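Local coordinates for hypothetical protein (Pseudomonas aeruginosa, PDB 2H9F) that belongs to the PrpF family and probably isomerises methylaconitate, at residues Y231-I240 with F281-A291. Residues are numbered along the deposited sequence; the frame is centred on the assembly and turned at random.
Sequences YRGTELREEI and FVAPPRDYRTA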
# COMPACT_ATOMS: atom_id res chain seq x y z
N TYR A 231 -11.96 36.09 -15.80
CA TYR A 231 -11.87 34.72 -16.26
C TYR A 231 -13.17 34.27 -16.91
O TYR A 231 -14.23 34.85 -16.75
CB TYR A 231 -11.48 33.76 -15.12
CG TYR A 231 -10.05 33.96 -14.66
CD1 TYR A 231 -9.71 35.04 -13.86
CD2 TYR A 231 -9.03 33.12 -15.08
CE1 TYR A 231 -8.39 35.25 -13.46
CE2 TYR A 231 -7.71 33.32 -14.68
CZ TYR A 231 -7.40 34.40 -13.87
OH TYR A 231 -6.10 34.63 -13.48
N ARG A 232 -13.04 33.18 -17.64
CA ARG A 232 -14.08 32.65 -18.47
C ARG A 232 -14.81 31.58 -17.69
O ARG A 232 -15.99 31.35 -17.91
CB ARG A 232 -13.40 32.07 -19.69
CG ARG A 232 -14.25 31.31 -20.57
CD ARG A 232 -15.07 32.17 -21.39
NE ARG A 232 -15.44 31.40 -22.58
CZ ARG A 232 -16.48 31.68 -23.34
NH1 ARG A 232 -17.24 32.77 -23.11
NH2 ARG A 232 -16.75 30.86 -24.35
N GLY A 233 -14.11 30.92 -16.78
CA GLY A 233 -14.69 29.88 -15.92
C GLY A 233 -14.37 28.47 -16.37
O GLY A 233 -14.68 27.53 -15.66
N THR A 234 -13.81 28.35 -17.58
CA THR A 234 -13.44 27.09 -18.21
C THR A 234 -11.94 26.77 -18.07
O THR A 234 -11.50 25.69 -18.43
CB THR A 234 -13.78 27.14 -19.71
OG1 THR A 234 -13.09 28.23 -20.32
CG2 THR A 234 -15.27 27.34 -19.91
N GLU A 235 -11.17 27.71 -17.53
CA GLU A 235 -9.72 27.57 -17.48
C GLU A 235 -9.23 26.26 -16.88
O GLU A 235 -9.77 25.76 -15.88
CB GLU A 235 -9.13 28.73 -16.69
CG GLU A 235 -9.07 30.08 -17.44
CD GLU A 235 -10.37 30.87 -17.45
OE1 GLU A 235 -11.32 30.47 -16.73
OE2 GLU A 235 -10.39 31.90 -18.18
N LEU A 236 -8.17 25.70 -17.48
CA LEU A 236 -7.51 24.51 -16.95
C LEU A 236 -6.23 24.87 -16.18
O LEU A 236 -5.84 26.04 -16.09
CB LEU A 236 -7.16 23.56 -18.09
CG LEU A 236 -8.30 23.15 -19.02
CD1 LEU A 236 -7.73 22.39 -20.19
CD2 LEU A 236 -9.39 22.36 -18.26
N ARG A 237 -5.58 23.87 -15.60
CA ARG A 237 -4.46 24.15 -14.73
C ARG A 237 -3.32 24.85 -15.44
O ARG A 237 -2.76 25.80 -14.93
CB ARG A 237 -3.98 22.88 -14.08
CG ARG A 237 -4.88 22.43 -12.97
CD ARG A 237 -4.26 21.29 -12.20
NE ARG A 237 -3.96 20.20 -13.10
CZ ARG A 237 -3.11 19.20 -12.85
NH1 ARG A 237 -2.46 19.11 -11.69
NH2 ARG A 237 -2.94 18.27 -13.77
N GLU A 238 -2.98 24.39 -16.64
CA GLU A 238 -1.82 24.95 -17.29
C GLU A 238 -1.90 26.46 -17.51
O GLU A 238 -0.88 27.15 -17.47
CB GLU A 238 -1.55 24.24 -18.61
CG GLU A 238 -0.19 24.54 -19.19
CD GLU A 238 0.02 23.92 -20.59
OE1 GLU A 238 -0.85 23.13 -21.03
OE2 GLU A 238 1.06 24.24 -21.24
N GLU A 239 -3.08 27.01 -17.74
CA GLU A 239 -3.17 28.43 -18.06
C GLU A 239 -3.20 29.31 -16.82
O GLU A 239 -3.19 30.53 -16.94
CB GLU A 239 -4.32 28.77 -19.04
CG GLU A 239 -5.67 28.36 -18.61
CD GLU A 239 -6.72 28.37 -19.75
OE1 GLU A 239 -7.17 29.47 -20.16
OE2 GLU A 239 -7.11 27.25 -20.17
N ILE A 240 -3.19 28.71 -15.64
CA ILE A 240 -3.17 29.51 -14.42
C ILE A 240 -1.92 29.22 -13.59
O ILE A 240 -1.20 30.13 -13.18
CB ILE A 240 -4.40 29.29 -13.57
CG1 ILE A 240 -5.65 29.77 -14.31
CG2 ILE A 240 -4.27 30.07 -12.25
CD1 ILE A 240 -6.97 29.60 -13.53
N PHE A 281 -13.98 30.39 -8.32
CA PHE A 281 -14.73 31.25 -9.17
C PHE A 281 -15.69 30.40 -9.97
O PHE A 281 -15.35 29.27 -10.35
CB PHE A 281 -13.86 32.13 -10.09
CG PHE A 281 -12.78 31.40 -10.86
CD1 PHE A 281 -11.60 31.02 -10.25
CD2 PHE A 281 -12.90 31.20 -12.26
CE1 PHE A 281 -10.58 30.40 -10.99
CE2 PHE A 281 -11.89 30.57 -12.99
CZ PHE A 281 -10.74 30.17 -12.37
N VAL A 282 -16.86 30.98 -10.21
CA VAL A 282 -18.01 30.32 -10.83
C VAL A 282 -18.48 31.03 -12.09
O VAL A 282 -18.25 32.24 -12.29
CB VAL A 282 -19.20 30.22 -9.81
CG1 VAL A 282 -18.75 29.49 -8.56
CG2 VAL A 282 -19.79 31.58 -9.49
N ALA A 283 -19.18 30.28 -12.93
CA ALA A 283 -19.73 30.82 -14.14
C ALA A 283 -20.92 29.97 -14.60
O ALA A 283 -21.05 28.79 -14.28
CB ALA A 283 -18.67 30.86 -15.24
N PRO A 284 -21.81 30.58 -15.37
CA PRO A 284 -22.83 29.77 -16.02
C PRO A 284 -22.17 28.78 -16.95
O PRO A 284 -21.03 28.98 -17.35
CB PRO A 284 -23.65 30.76 -16.81
CG PRO A 284 -23.09 32.11 -16.54
CD PRO A 284 -21.89 32.02 -15.68
N PRO A 285 -22.90 27.73 -17.31
CA PRO A 285 -22.36 26.69 -18.12
C PRO A 285 -21.95 27.10 -19.52
O PRO A 285 -22.55 27.94 -20.16
CB PRO A 285 -23.46 25.63 -18.15
CG PRO A 285 -24.64 26.24 -17.59
CD PRO A 285 -24.28 27.47 -16.87
N ARG A 286 -20.92 26.44 -19.99
CA ARG A 286 -20.26 26.76 -21.21
C ARG A 286 -19.59 25.46 -21.57
O ARG A 286 -19.07 24.77 -20.70
CB ARG A 286 -19.17 27.77 -20.92
CG ARG A 286 -19.18 29.00 -21.77
CD ARG A 286 -18.79 30.19 -20.93
NE ARG A 286 -19.79 31.26 -21.06
CZ ARG A 286 -20.14 32.09 -20.07
NH1 ARG A 286 -19.57 31.98 -18.87
NH2 ARG A 286 -21.07 33.02 -20.28
N ASP A 287 -19.59 25.14 -22.84
CA ASP A 287 -18.81 24.04 -23.32
C ASP A 287 -17.34 24.30 -23.08
O ASP A 287 -16.85 25.42 -23.27
CB ASP A 287 -18.95 23.89 -24.86
CG ASP A 287 -20.37 23.63 -25.32
OD1 ASP A 287 -21.28 23.48 -24.51
OD2 ASP A 287 -20.56 23.57 -26.55
N TYR A 288 -16.63 23.23 -22.74
CA TYR A 288 -15.16 23.27 -22.65
C TYR A 288 -14.56 21.89 -22.83
O TYR A 288 -15.24 20.89 -22.64
CB TYR A 288 -14.71 23.84 -21.31
CG TYR A 288 -15.05 23.00 -20.10
CD1 TYR A 288 -16.34 22.93 -19.62
CD2 TYR A 288 -14.06 22.31 -19.41
CE1 TYR A 288 -16.64 22.15 -18.49
CE2 TYR A 288 -14.35 21.55 -18.28
CZ TYR A 288 -15.63 21.48 -17.82
OH TYR A 288 -15.92 20.71 -16.71
N ARG A 289 -13.28 21.88 -23.21
CA ARG A 289 -12.48 20.66 -23.31
C ARG A 289 -11.46 20.62 -22.15
O ARG A 289 -10.86 21.63 -21.81
CB ARG A 289 -11.76 20.63 -24.65
CG ARG A 289 -11.39 19.26 -25.14
CD ARG A 289 -10.74 19.33 -26.50
NE ARG A 289 -11.64 19.69 -27.60
CZ ARG A 289 -12.54 18.87 -28.17
NH1 ARG A 289 -12.74 17.64 -27.69
NH2 ARG A 289 -13.28 19.28 -29.21
N THR A 290 -11.28 19.46 -21.56
CA THR A 290 -10.18 19.24 -20.61
C THR A 290 -8.73 19.15 -21.26
O THR A 290 -8.56 19.01 -22.49
CB THR A 290 -10.48 17.96 -19.85
OG1 THR A 290 -10.26 16.89 -20.77
CG2 THR A 290 -11.96 17.95 -19.33
N ALA A 291 -7.70 19.24 -20.40
CA ALA A 291 -6.27 18.95 -20.75
C ALA A 291 -6.16 17.56 -21.38
O ALA A 291 -5.51 17.41 -22.44
CB ALA A 291 -5.34 19.07 -19.50
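Phe281, near the C-terminal end of strand 278-283 in one domain of the two-domain, diaminopimelate epimerase-like fold of PrpF proteins, meets the loop that leads into helix 238-241, and its contacts are mainly apolar. With chi1 at 50°, CG is staggered between the backbone N and C, and the ring is directed at the loop. Phe281 CE2 lies 3.9 Å from Tyr231 CB, while the two rings sit obliquely, planes 44° apart. Ile240 CD1 arrives at the ring edge, 4.0 Å from Phe281 CZ, and helix 244-260 backs both Tyr231 and Ile240. Farther along, the CB of Thr234 packs 3.8 Å from Tyr288 CB, the two side chains running antiparallel alongside one another; Tyr288 also makes a cation-pi contact with Arg306 of strand 303-309.

No hydrogen bond crosses between 231-240 and 281-291; those present shape the loop from within. The carboxylate of Glu235, through a turn about CB-CG (chi2 81°), folds back so that OE2 accepts Arg232 N at 3.0 Å through its syn lone pair and OE1 accepts Gly233 N. OE1 also lies at the edge of the Phe281 ring. Arg306 bonds the carbonyls of Thr234 and Glu235, tying the loop to strand 303-309.

Between the arginines, Arg286 CD covers a face of the Arg232 guanidinium, 3.6 Å above its plane, although Arg232 NH1 and Arg286 NE bring like charges close. At the far end Leu236 CD1 reaches the backbone, 3.6 Å from Thr290 C.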